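Local coordinates for protein NAD(P)-dependent oxidoreductase (Pseudomonas putida, PDB 7A3W) that reduces imines with NADPH and, as a multifunctional biocatalyst, carries out conjugate reduction and reductive amination, at residues B[138-146]-B[171-180]. Numbering follows the deposited sequence.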
ATOM      1  N   THR B 138     -12.212   9.652   9.637  1.00 20.90           N
ATOM      2  CA  THR B 138     -11.717   8.440  10.345  1.00 19.15           C
ATOM      3  C   THR B 138     -12.786   7.351  10.305  1.00 17.63           C
ATOM      4  O   THR B 138     -13.970   7.645  10.467  1.00 18.18           O
ATOM      5  CB  THR B 138     -11.288   8.790  11.764  1.00 17.82           C
ATOM      6  OG1 THR B 138     -10.195   9.697  11.642  1.00 18.57           O
ATOM      7  CG2 THR B 138     -10.876   7.579  12.575  1.00 18.08           C
ATOM      8  N   THR B 139     -12.362   6.109  10.106  1.00 17.03           N
ATOM      9  CA  THR B 139     -13.281   4.965  10.003  1.00 16.28           C
ATOM     10  C   THR B 139     -13.075   4.013  11.176  1.00 16.49           C
ATOM     11  O   THR B 139     -11.916   3.597  11.465  1.00 16.30           O
ATOM     12  CB  THR B 139     -13.112   4.210   8.683  1.00 17.41           C
ATOM     13  OG1 THR B 139     -13.499   5.100   7.635  1.00 17.86           O
ATOM     14  CG2 THR B 139     -13.938   2.944   8.629  1.00 18.88           C
ATOM     15  N   ILE B 140     -14.205   3.672  11.784  1.00 15.37           N
ATOM     16  CA  ILE B 140     -14.354   2.439  12.593  1.00 15.87           C
ATOM     17  C   ILE B 140     -15.373   1.557  11.871  1.00 14.90           C
ATOM     18  O   ILE B 140     -16.403   2.066  11.367  1.00 15.05           O
ATOM     19  CB  ILE B 140     -14.753   2.782  14.042  1.00 15.54           C
ATOM     20  CG1 ILE B 140     -13.681   3.666  14.672  1.00 14.80           C
ATOM     21  CG2 ILE B 140     -15.004   1.512  14.854  1.00 15.70           C
ATOM     22  CD1 ILE B 140     -14.029   4.217  16.054  1.00 15.34           C
ATOM     23  N   LEU B 141     -15.040   0.282  11.783  1.00 13.75           N
ATOM     24  CA  LEU B 141     -15.917  -0.757  11.219  1.00 15.93           C
ATOM     25  C   LEU B 141     -16.800  -1.283  12.344  1.00 15.79           C
ATOM     26  O   LEU B 141     -16.265  -1.469  13.452  1.00 16.34           O
ATOM     27  CB  LEU B 141     -15.018  -1.883  10.700  1.00 16.39           C
ATOM     28  CG  LEU B 141     -14.010  -1.511   9.612  1.00 17.28           C
ATOM     29  CD1 LEU B 141     -13.320  -2.782   9.133  1.00 18.85           C
ATOM     30  CD2 LEU B 141     -14.679  -0.770   8.452  1.00 17.04           C
ATOM     31  N   TYR B 142     -18.064  -1.583  12.043  1.00 16.48           N
ATOM     32  CA  TYR B 142     -19.010  -2.164  13.021  1.00 17.01           C
ATOM     33  C   TYR B 142     -19.799  -3.291  12.367  1.00 17.60           C
ATOM     34  O   TYR B 142     -20.141  -3.179  11.154  1.00 17.01           O
ATOM     35  CB  TYR B 142     -19.991  -1.115  13.533  1.00 17.13           C
ATOM     36  CG  TYR B 142     -19.369   0.074  14.212  1.00 16.84           C
ATOM     37  CD1 TYR B 142     -19.073   0.056  15.564  1.00 17.03           C
ATOM     38  CD2 TYR B 142     -19.091   1.228  13.502  1.00 16.73           C
ATOM     39  CE1 TYR B 142     -18.517   1.155  16.192  1.00 16.40           C
ATOM     40  CE2 TYR B 142     -18.562   2.350  14.122  1.00 16.99           C
ATOM     41  CZ  TYR B 142     -18.256   2.307  15.474  1.00 16.68           C
ATOM     42  OH  TYR B 142     -17.676   3.372  16.091  1.00 16.19           O
ATOM     43  N   SER B 143     -20.127  -4.297  13.165  1.00 16.85           N
ATOM     44  CA  SER B 143     -21.082  -5.359  12.783  1.00 16.90           C
ATOM     45  C   SER B 143     -21.794  -5.874  14.026  1.00 18.90           C
ATOM     46  O   SER B 143     -21.226  -5.817  15.128  1.00 19.20           O
ATOM     47  CB  SER B 143     -20.424  -6.469  12.003  1.00 16.85           C
ATOM     48  OG  SER B 143     -19.643  -7.304  12.856  1.00 17.02           O
ATOM     49  N   GLY B 144     -23.038  -6.326  13.858  1.00 18.21           N
ATOM     50  CA  GLY B 144     -23.824  -6.891  14.965  1.00 19.16           C
ATOM     51  C   GLY B 144     -25.164  -6.193  15.027  1.00 19.71           C
ATOM     52  O   GLY B 144     -25.667  -5.768  13.985  1.00 19.05           O
ATOM     53  N   ASN B 145     -25.701  -6.086  16.226  1.00 21.58           N
ATOM     54  CA  ASN B 145     -27.087  -5.662  16.468  1.00 21.72           C
ATOM     55  C   ASN B 145     -27.304  -4.310  15.801  1.00 21.04           C
ATOM     56  O   ASN B 145     -26.682  -3.317  16.203  1.00 19.59           O
ATOM     57  CB  ASN B 145     -27.350  -5.643  17.964  1.00 21.84           C
ATOM     58  CG  ASN B 145     -28.794  -5.399  18.283  1.00 21.53           C
ATOM     59  OD1 ASN B 145     -29.409  -4.494  17.719  1.00 21.42           O
ATOM     60  ND2 ASN B 145     -29.304  -6.186  19.208  1.00 22.88           N
ATOM     61  N   SER B 146     -28.152  -4.298  14.776  1.00 23.56           N
ATOM     62  CA  SER B 146     -28.391  -3.097  13.948  1.00 21.95           C
ATOM     63  C   SER B 146     -29.139  -2.040  14.763  1.00 21.28           C
ATOM     64  O   SER B 146     -28.772  -0.844  14.648  1.00 20.79           O
ATOM     65  CB  SER B 146     -29.112  -3.445  12.677  1.00 22.94           C
ATOM     66  OG  SER B 146     -29.429  -2.261  11.986  1.00 24.89           O
ATOM     67  N   THR B 171     -20.032 -11.443  13.684  1.00 19.81           N
ATOM     68  CA  THR B 171     -18.757 -11.999  13.165  1.00 19.55           C
ATOM     69  C   THR B 171     -18.365 -11.348  11.826  1.00 20.16           C
ATOM     70  O   THR B 171     -17.296 -11.680  11.338  1.00 21.03           O
ATOM     71  CB  THR B 171     -18.779 -13.525  13.003  1.00 20.68           C
ATOM     72  OG1 THR B 171     -19.777 -13.878  12.045  1.00 21.51           O
ATOM     73  CG2 THR B 171     -19.010 -14.259  14.304  1.00 20.99           C
ATOM     74  N   ALA B 172     -19.130 -10.407  11.278  1.00 18.59           N
ATOM     75  CA  ALA B 172     -18.841  -9.869   9.935  1.00 21.21           C
ATOM     76  C   ALA B 172     -17.600  -8.970  10.006  1.00 21.70           C
ATOM     77  O   ALA B 172     -16.787  -8.984   9.054  1.00 23.17           O
ATOM     78  CB  ALA B 172     -20.036  -9.124   9.392  1.00 21.41           C
ATOM     79  N   CYS B 173     -17.446  -8.208  11.095  1.00 18.96           N
ATOM     80  CA  CYS B 173     -16.415  -7.149  11.184  1.00 18.34           C
ATOM     81  C   CYS B 173     -15.018  -7.778  11.133  1.00 18.49           C
ATOM     82  O   CYS B 173     -14.143  -7.280  10.348  1.00 19.20           O
ATOM     83  CB  CYS B 173     -16.628  -6.302  12.436  1.00 18.51           C
ATOM     84  SG  CYS B 173     -15.307  -5.104  12.706  1.00 21.65           S
ATOM     85  N   THR B 174     -14.771  -8.794  11.947  1.00 18.83           N
ATOM     86  CA  THR B 174     -13.402  -9.327  12.197  1.00 19.08           C
ATOM     87  C   THR B 174     -12.699  -9.732  10.896  1.00 19.67           C
ATOM     88  O   THR B 174     -11.547  -9.354  10.693  1.00 17.17           O
ATOM     89  CB  THR B 174     -13.415 -10.427  13.266  1.00 20.98           C
ATOM     90  OG1 THR B 174     -13.506  -9.715  14.493  1.00 22.52           O
ATOM     91  CG2 THR B 174     -12.162 -11.277  13.281  1.00 20.07           C
ATOM     92  N   PRO B 175     -13.253 -10.592  10.013  1.00 20.03           N
ATOM     93  CA  PRO B 175     -12.479 -11.023   8.845  1.00 21.46           C
ATOM     94  C   PRO B 175     -12.110  -9.863   7.920  1.00 19.06           C
ATOM     95  O   PRO B 175     -11.006  -9.820   7.412  1.00 20.17           O
ATOM     96  CB  PRO B 175     -13.379 -12.077   8.181  1.00 21.46           C
ATOM     97  CG  PRO B 175     -14.263 -12.551   9.321  1.00 21.88           C
ATOM     98  CD  PRO B 175     -14.549 -11.294  10.119  1.00 21.58           C
ATOM     99  N   THR B 176     -13.033  -8.924   7.731  1.00 18.85           N
ATOM    100  CA  THR B 176     -12.815  -7.722   6.902  1.00 18.53           C
ATOM    101  C   THR B 176     -11.735  -6.851   7.543  1.00 17.24           C
ATOM    102  O   THR B 176     -10.811  -6.430   6.840  1.00 15.13           O
ATOM    103  CB  THR B 176     -14.148  -7.007   6.695  1.00 18.93           C
ATOM    104  OG1 THR B 176     -14.919  -7.880   5.862  1.00 20.54           O
ATOM    105  CG2 THR B 176     -14.020  -5.636   6.063  1.00 18.96           C
ATOM    106  N   TYR B 177     -11.863  -6.588   8.838  1.00 17.23           N
ATOM    107  CA  TYR B 177     -10.892  -5.818   9.659  1.00 16.75           C
ATOM    108  C   TYR B 177      -9.511  -6.435   9.509  1.00 16.78           C
ATOM    109  O   TYR B 177      -8.549  -5.724   9.192  1.00 16.64           O
ATOM    110  CB  TYR B 177     -11.379  -5.825  11.109  1.00 16.72           C
ATOM    111  CG  TYR B 177     -10.436  -5.371  12.187  1.00 15.88           C
ATOM    112  CD1 TYR B 177     -10.271  -4.021  12.459  1.00 17.26           C
ATOM    113  CD2 TYR B 177      -9.787  -6.282  13.012  1.00 16.92           C
ATOM    114  CE1 TYR B 177      -9.478  -3.575  13.503  1.00 17.28           C
ATOM    115  CE2 TYR B 177      -8.950  -5.852  14.036  1.00 17.30           C
ATOM    116  CZ  TYR B 177      -8.820  -4.493  14.302  1.00 16.50           C
ATOM    117  OH  TYR B 177      -8.043  -4.022  15.326  1.00 16.63           O
ATOM    118  N   LEU B 178      -9.409  -7.748   9.685  1.00 15.71           N
ATOM    119  CA  LEU B 178      -8.090  -8.402   9.611  1.00 16.48           C
ATOM    120  C   LEU B 178      -7.546  -8.376   8.170  1.00 15.38           C
ATOM    121  O   LEU B 178      -6.308  -8.172   7.994  1.00 16.15           O
ATOM    122  CB  LEU B 178      -8.221  -9.815  10.163  1.00 16.79           C
ATOM    123  CG  LEU B 178      -8.581  -9.960  11.645  1.00 17.30           C
ATOM    124  CD1 LEU B 178      -8.712 -11.445  11.988  1.00 17.28           C
ATOM    125  CD2 LEU B 178      -7.568  -9.309  12.565  1.00 17.26           C
ATOM    126  N   ALA B 179      -8.409  -8.504   7.163  1.00 14.37           N
ATOM    127  CA  ALA B 179      -8.017  -8.477   5.732  1.00 15.36           C
ATOM    128  C   ALA B 179      -7.481  -7.076   5.389  1.00 14.09           C
ATOM    129  O   ALA B 179      -6.436  -6.967   4.752  1.00 13.40           O
ATOM    130  CB  ALA B 179      -9.184  -8.863   4.852  1.00 15.53           C
ATOM    131  N   LEU B 180      -8.173  -6.018   5.820  1.00 15.53           N
ATOM    132  CA  LEU B 180      -7.696  -4.631   5.577  1.00 15.75           C
ATOM    133  C   LEU B 180      -6.353  -4.363   6.270  1.00 14.95           C
ATOM    134  O   LEU B 180      -5.490  -3.699   5.673  1.00 14.85           O
ATOM    135  CB  LEU B 180      -8.770  -3.648   6.027  1.00 16.55           C
ATOM    136  CG  LEU B 180     -10.033  -3.683   5.185  1.00 17.39           C
ATOM    137  CD1 LEU B 180     -11.185  -2.968   5.868  1.00 17.92           C
ATOM    138  CD2 LEU B 180      -9.785  -3.078   3.815  1.00 18.56           C
TER
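Strand 140-144 runs nearly antiparallel to the first turns of helix 173-200, at 157° with the segment axes 8.6 Å apart, and the backbones come nearest at Ser143 and Cys173. Ser143 OG accepts a bent hydrogen bond from Cys173 N (3.0 Å, 137° at the hydrogen), while Ser143 CB rests on Ala172 CB at 3.7 Å. Chi1 of 75° sets OG between the backbone N and carbonyl carbon of Ser143, where it also bonds Asp169 O and so ties the incoming loop to the strand. An alanine here would keep the CB contact but would probably leave Cys173 N and Asp169 O without this shared partner. With SG anti to its own N, Cys173 reaches along the strand to Leu141 CB, 3.8 Å away. From Leu141, CD1 extends over the next helical turn, 3.9 Å from Tyr177 CA and equally close to Leu180 CD1. Tyr177 borders the bound NADPH, its OH hydrogen-bonded to Thr101. Here the NAD-binding domain meets the start of the long helix 173-200, which belongs to the reductive aminase-like C-terminal part of the chain: strand 140-144 lies between strands 120-126 and 164-165, and the helix packs through Pro175 and Thr176 against the second subunit.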